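Local coordinates for scarecrow-like protein 3 (Arabidopsis thaliana, PDB 6KPB) that probably acts as a GRAS-family transcription factor in plant development, pairing with itself and binding zinc-finger proteins of the IDD family, at residues Leu258-Phe263 / Met346-Gln351; Ile170-Ser175 / Leu252-Val257. One frame throughout, in Å; residues are numbered along the deposited sequence.

Contact 1: residues Leu258-Phe263 / Met346-Gln351; sequences LQLHTF and MVVTEQ
Glu350 OE2 accepts a hydrogen bond from ND1 of His261 at 2.6 Å, using its syn lone pair. The oxygen lies in the ring plane, at the edge of the imidazole, while the carboxylate as a whole is turned almost perpendicular to the ring, the two planes 85° apart. Its sister oxygen serves the backbone of the loop: Glu350 OE1 takes one from the His261 amide N at 3.1 Å from above the carboxylate plane, and Leu260 N approaches OE1 at 2.9 Å in a bent, weak bond. A fold in the glutamate chain, chi2 -65°, carries the acid from the strand to both groups, and with a lysine in its place the His261 ND1 and the amide of the 3-10 turn would probably lose the one carboxylate that serves them both, leaving the imidazole less firmly fixed. At the far side of the ring, His261 NE2 bonds Glu414, so the imidazole is held at both nitrogens between two acids.

The place is characteristic of the Rossmann-like core of a GRAS domain, where the chain leaving parallel strand 251-257 bends over the C-terminal end of neighbouring strand 345-351. The last main-chain tie of the pair marks that exit: Leu258 N donates to Thr349 O at 2.7 Å.

Apolar and mixed packing fills in around these bonds. Leu258 CD2 sits 3.5 Å from Gln351 OE1, the two side chains crossing at about a right angle, and the same amide oxygen comes within 3.2 Å of His261 CE1, the amide plane inclined 71° to the ring. On the other flank, Leu260 CD2 meets Val348 CG1 at 4.2 Å, with Trp422 and Ile426 of helix 419-428 also packing against Leu260.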
loop_
_atom_site.group_PDB
_atom_site.type_symbol
_atom_site.label_atom_id
_atom_site.label_comp_id
_atom_site.label_asym_id
_atom_site.label_seq_id
_atom_site.Cartn_x
_atom_site.Cartn_y
_atom_site.Cartn_z
ATOM N N LEU A 258 8.726 -7.284 24.194
ATOM C CA LEU A 258 9.135 -6.249 23.240
ATOM C C LEU A 258 8.284 -4.986 23.345
ATOM O O LEU A 258 8.058 -4.298 22.348
ATOM C CB LEU A 258 9.111 -6.775 21.801
ATOM C CG LEU A 258 9.897 -8.051 21.499
ATOM C CD1 LEU A 258 9.905 -8.330 19.999
ATOM C CD2 LEU A 258 11.315 -7.960 22.044
ATOM N N GLN A 259 7.814 -4.656 24.549
ATOM C CA GLN A 259 6.948 -3.500 24.737
ATOM C C GLN A 259 7.534 -2.409 25.616
ATOM O O GLN A 259 7.072 -1.267 25.533
ATOM C CB GLN A 259 5.599 -3.933 25.333
ATOM C CG GLN A 259 4.822 -4.895 24.456
ATOM C CD GLN A 259 4.709 -4.408 23.025
ATOM O OE1 GLN A 259 4.287 -3.280 22.771
ATOM N NE2 GLN A 259 5.098 -5.257 22.082
ATOM N N LEU A 260 8.533 -2.714 26.445
ATOM C CA LEU A 260 9.014 -1.728 27.408
ATOM C C LEU A 260 9.746 -0.581 26.719
ATOM O O LEU A 260 9.589 0.580 27.110
ATOM C CB LEU A 260 9.915 -2.400 28.441
ATOM C CG LEU A 260 9.742 -1.906 29.877
ATOM C CD1 LEU A 260 8.285 -2.030 30.297
ATOM C CD2 LEU A 260 10.642 -2.682 30.825
ATOM N N HIS A 261 10.540 -0.884 25.686
ATOM C CA HIS A 261 11.295 0.162 25.000
ATOM C C HIS A 261 10.389 1.185 24.327
ATOM O O HIS A 261 10.855 2.279 23.990
ATOM C CB HIS A 261 12.244 -0.460 23.970
ATOM C CG HIS A 261 11.548 -1.158 22.843
ATOM N ND1 HIS A 261 11.551 -2.530 22.701
ATOM C CD2 HIS A 261 10.833 -0.674 21.798
ATOM C CE1 HIS A 261 10.864 -2.860 21.621
ATOM N NE2 HIS A 261 10.419 -1.753 21.056
ATOM N N THR A 262 9.112 0.851 24.124
ATOM C CA THR A 262 8.168 1.798 23.537
ATOM C C THR A 262 8.071 3.074 24.367
ATOM O O THR A 262 7.944 4.175 23.817
ATOM C CB THR A 262 6.797 1.130 23.400
ATOM O OG1 THR A 262 6.801 0.260 22.263
ATOM C CG2 THR A 262 5.687 2.158 23.250
ATOM N N PHE A 263 8.155 2.951 25.690
ATOM C CA PHE A 263 7.941 4.088 26.576
ATOM C C PHE A 263 9.125 5.043 26.645
ATOM O O PHE A 263 9.014 6.086 27.299
ATOM C CB PHE A 263 7.601 3.595 27.983
ATOM C CG PHE A 263 6.281 2.887 28.076
ATOM C CD1 PHE A 263 6.191 1.527 27.837
ATOM C CD2 PHE A 263 5.129 3.584 28.402
ATOM C CE1 PHE A 263 4.977 0.874 27.921
ATOM C CE2 PHE A 263 3.912 2.936 28.489
ATOM C CZ PHE A 263 3.836 1.580 28.250
ATOM N N MET A 346 7.225 -10.377 37.085
ATOM C CA MET A 346 7.171 -9.690 35.805
ATOM C C MET A 346 8.273 -10.243 34.918
ATOM O O MET A 346 9.440 -10.281 35.324
ATOM C CB MET A 346 7.330 -8.175 35.960
ATOM C CG MET A 346 7.357 -7.435 34.628
ATOM S SD MET A 346 7.422 -5.643 34.800
ATOM C CE MET A 346 9.054 -5.421 35.505
ATOM N N VAL A 347 7.907 -10.674 33.718
ATOM C CA VAL A 347 8.854 -11.236 32.765
ATOM C C VAL A 347 8.989 -10.267 31.599
ATOM O O VAL A 347 7.986 -9.817 31.032
ATOM C CB VAL A 347 8.424 -12.638 32.300
ATOM C CG1 VAL A 347 8.511 -13.618 33.461
ATOM C CG2 VAL A 347 7.014 -12.619 31.747
ATOM N N VAL A 348 10.229 -9.929 31.259
ATOM C CA VAL A 348 10.527 -8.905 30.264
ATOM C C VAL A 348 11.376 -9.528 29.167
ATOM O O VAL A 348 12.440 -10.098 29.444
ATOM C CB VAL A 348 11.247 -7.699 30.887
ATOM C CG1 VAL A 348 11.561 -6.666 29.818
ATOM C CG2 VAL A 348 10.408 -7.090 32.005
ATOM N N THR A 349 10.907 -9.417 27.927
ATOM C CA THR A 349 11.679 -9.792 26.750
ATOM C C THR A 349 11.915 -8.533 25.929
ATOM O O THR A 349 10.957 -7.864 25.526
ATOM C CB THR A 349 10.957 -10.855 25.919
ATOM O OG1 THR A 349 10.785 -12.042 26.703
ATOM C CG2 THR A 349 11.764 -11.194 24.674
ATOM N N GLU A 350 13.184 -8.208 25.692
ATOM C CA GLU A 350 13.551 -6.971 25.022
ATOM C C GLU A 350 14.700 -7.224 24.060
ATOM O O GLU A 350 15.475 -8.171 24.221
ATOM C CB GLU A 350 13.952 -5.882 26.027
ATOM C CG GLU A 350 12.805 -5.011 26.497
ATOM C CD GLU A 350 12.210 -4.189 25.372
ATOM O OE1 GLU A 350 10.984 -3.951 25.389
ATOM O OE2 GLU A 350 12.972 -3.785 24.468
ATOM N N GLN A 351 14.800 -6.360 23.051
ATOM C CA GLN A 351 15.992 -6.336 22.216
ATOM C C GLN A 351 17.207 -5.999 23.068
ATOM O O GLN A 351 17.124 -5.209 24.013
ATOM C CB GLN A 351 15.848 -5.313 21.086
ATOM C CG GLN A 351 14.987 -5.759 19.912
ATOM C CD GLN A 351 13.521 -5.427 20.100
ATOM O OE1 GLN A 351 13.084 -5.086 21.200
ATOM N NE2 GLN A 351 12.753 -5.520 19.023
#

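Contact 2: residues Ile170-Ser175 / Leu252-Val257; sequences IDLDAS and LAVSSV
Ile170 N donates to Ala253 O at 2.9 Å, and Ile170 O in turn accepts Ser255 N at 3.0 Å. Leu172 N then reaches Ser255 O at 3.3 Å with an N-H...O angle of 171°, and the alternation of donor and acceptor around Ile170 is the parallel beta pattern of a Rossmann-like sheet, here joining the end of the predicted VHIID motif to strand 251-257.

The apolar contacts lie on the face that carries Ile170 and Val254. Ile170 CD1 meets Leu252 CD1 at 3.7 Å, its CG1 branch beside the backbone N (chi1 -59°) and extended from there toward Leu252. Beyond the strand, Leu172 CD1 rests 3.9 Å from Ser256 CB and also nears Val254 CG1.

Polar groups shape the exit of the shorter strand. Asp171 OD1 accepts Asp173 N at 3.1 Å, an Asx turn, while OD2 bonds Trp180; Ser175 OG donates to Asp173 OD1 at 2.6 Å. Ser255 OG, on the Asp171 face, bonds Gln179. With each Asp171 oxygen engaged by an N-H donor, the buried carboxylate is probably stabilised as an anion that fixes the turn at the strand end.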
loop_
_atom_site.group_PDB
_atom_site.type_symbol
_atom_site.label_atom_id
_atom_site.label_comp_id
_atom_site.label_asym_id
_atom_site.label_seq_id
_atom_site.Cartn_x
_atom_site.Cartn_y
_atom_site.Cartn_z
ATOM N N ILE A 170 -1.373 -11.032 32.841
ATOM C CA ILE A 170 -1.604 -9.854 32.015
ATOM C C ILE A 170 -0.620 -9.891 30.854
ATOM O O ILE A 170 0.599 -9.874 31.063
ATOM C CB ILE A 170 -1.456 -8.557 32.822
ATOM C CG1 ILE A 170 -2.455 -8.535 33.980
ATOM C CG2 ILE A 170 -1.655 -7.348 31.923
ATOM C CD1 ILE A 170 -2.359 -7.299 34.840
ATOM N N ASP A 171 -1.150 -9.944 29.633
ATOM C CA ASP A 171 -0.347 -9.975 28.414
ATOM C C ASP A 171 -0.423 -8.596 27.767
ATOM O O ASP A 171 -1.479 -8.197 27.260
ATOM C CB ASP A 171 -0.846 -11.068 27.470
ATOM C CG ASP A 171 0.062 -11.276 26.267
ATOM O OD1 ASP A 171 0.996 -10.473 26.063
ATOM O OD2 ASP A 171 -0.161 -12.253 25.523
ATOM N N LEU A 172 0.697 -7.868 27.783
ATOM C CA LEU A 172 0.718 -6.509 27.256
ATOM C C LEU A 172 0.731 -6.462 25.733
ATOM O O LEU A 172 0.417 -5.414 25.158
ATOM C CB LEU A 172 1.927 -5.751 27.809
ATOM C CG LEU A 172 2.007 -5.656 29.334
ATOM C CD1 LEU A 172 3.168 -4.775 29.760
ATOM C CD2 LEU A 172 0.698 -5.140 29.917
ATOM N N ASP A 173 1.088 -7.563 25.069
ATOM C CA ASP A 173 1.010 -7.662 23.608
ATOM C C ASP A 173 0.466 -9.055 23.293
ATOM O O ASP A 173 1.226 -9.998 23.053
ATOM C CB ASP A 173 2.357 -7.405 22.946
ATOM C CG ASP A 173 2.291 -7.513 21.432
ATOM O OD1 ASP A 173 2.384 -8.642 20.903
ATOM O OD2 ASP A 173 2.120 -6.467 20.771
ATOM N N ALA A 174 -0.859 -9.174 23.305
ATOM C CA ALA A 174 -1.531 -10.460 23.127
ATOM C C ALA A 174 -1.771 -10.719 21.638
ATOM O O ALA A 174 -2.889 -10.652 21.125
ATOM C CB ALA A 174 -2.831 -10.486 23.918
ATOM N N SER A 175 -0.679 -11.036 20.946
ATOM C CA SER A 175 -0.712 -11.299 19.512
ATOM C C SER A 175 -0.597 -12.773 19.157
ATOM O O SER A 175 -1.262 -13.229 18.224
ATOM C CB SER A 175 0.404 -10.518 18.807
ATOM O OG SER A 175 1.639 -10.659 19.489
ATOM N N LEU A 252 -0.746 -12.475 40.557
ATOM C CA LEU A 252 -0.637 -11.725 39.316
ATOM C C LEU A 252 0.735 -11.922 38.687
ATOM O O LEU A 252 1.751 -11.978 39.387
ATOM C CB LEU A 252 -0.888 -10.233 39.561
ATOM C CG LEU A 252 -1.078 -9.346 38.331
ATOM C CD1 LEU A 252 -2.346 -9.735 37.591
ATOM C CD2 LEU A 252 -1.112 -7.879 38.728
ATOM N N ALA A 253 0.753 -12.019 37.359
ATOM C CA ALA A 253 1.983 -12.077 36.586
ATOM C C ALA A 253 1.836 -11.172 35.373
ATOM O O ALA A 253 0.765 -11.113 34.761
ATOM C CB ALA A 253 2.308 -13.511 36.146
ATOM N N VAL A 254 2.909 -10.460 35.036
ATOM C CA VAL A 254 2.917 -9.509 33.930
ATOM C C VAL A 254 3.966 -9.956 32.920
ATOM O O VAL A 254 5.114 -10.229 33.291
ATOM C CB VAL A 254 3.198 -8.075 34.415
ATOM C CG1 VAL A 254 3.358 -7.133 33.235
ATOM C CG2 VAL A 254 2.080 -7.595 35.329
ATOM N N SER A 255 3.569 -10.030 31.650
ATOM C CA SER A 255 4.451 -10.432 30.560
ATOM C C SER A 255 4.586 -9.275 29.582
ATOM O O SER A 255 3.591 -8.831 28.999
ATOM C CB SER A 255 3.914 -11.675 29.848
ATOM O OG SER A 255 4.704 -11.996 28.715
ATOM N N SER A 256 5.814 -8.795 29.399
ATOM C CA SER A 256 6.104 -7.658 28.526
ATOM C C SER A 256 7.074 -8.127 27.444
ATOM O O SER A 256 8.291 -8.141 27.646
ATOM C CB SER A 256 6.675 -6.492 29.328
ATOM O OG SER A 256 6.877 -5.356 28.505
ATOM N N VAL A 257 6.530 -8.505 26.292
ATOM C CA VAL A 257 7.319 -9.006 25.171
ATOM C C VAL A 257 7.515 -7.848 24.197
ATOM O O VAL A 257 6.593 -7.467 23.471
ATOM C CB VAL A 257 6.651 -10.207 24.499
ATOM C CG1 VAL A 257 7.449 -10.643 23.280
ATOM C CG2 VAL A 257 6.517 -11.357 25.487
#

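From the N terminus, strand 166-171 and its exit come first; helices and strands 196-203 and 227-233 follow before strand 251-257 returns beside 166-171, so contact 2 closes a loop of 76 intervening residues. Contact 1 opens directly afterwards, with 258-263, and closes on strand 345-351 after 82 intervening residues; the two loops run in series, without nesting or crossing. Strand 251-257 stands between 166-171 and 345-351, and Val347 pairs with it through probable hydrogen bonds to Val254 O and Ser256 N. Together the contacts tie three adjacent parallel strands, with the 258-263 loop bridging the C-terminal ends of two of them.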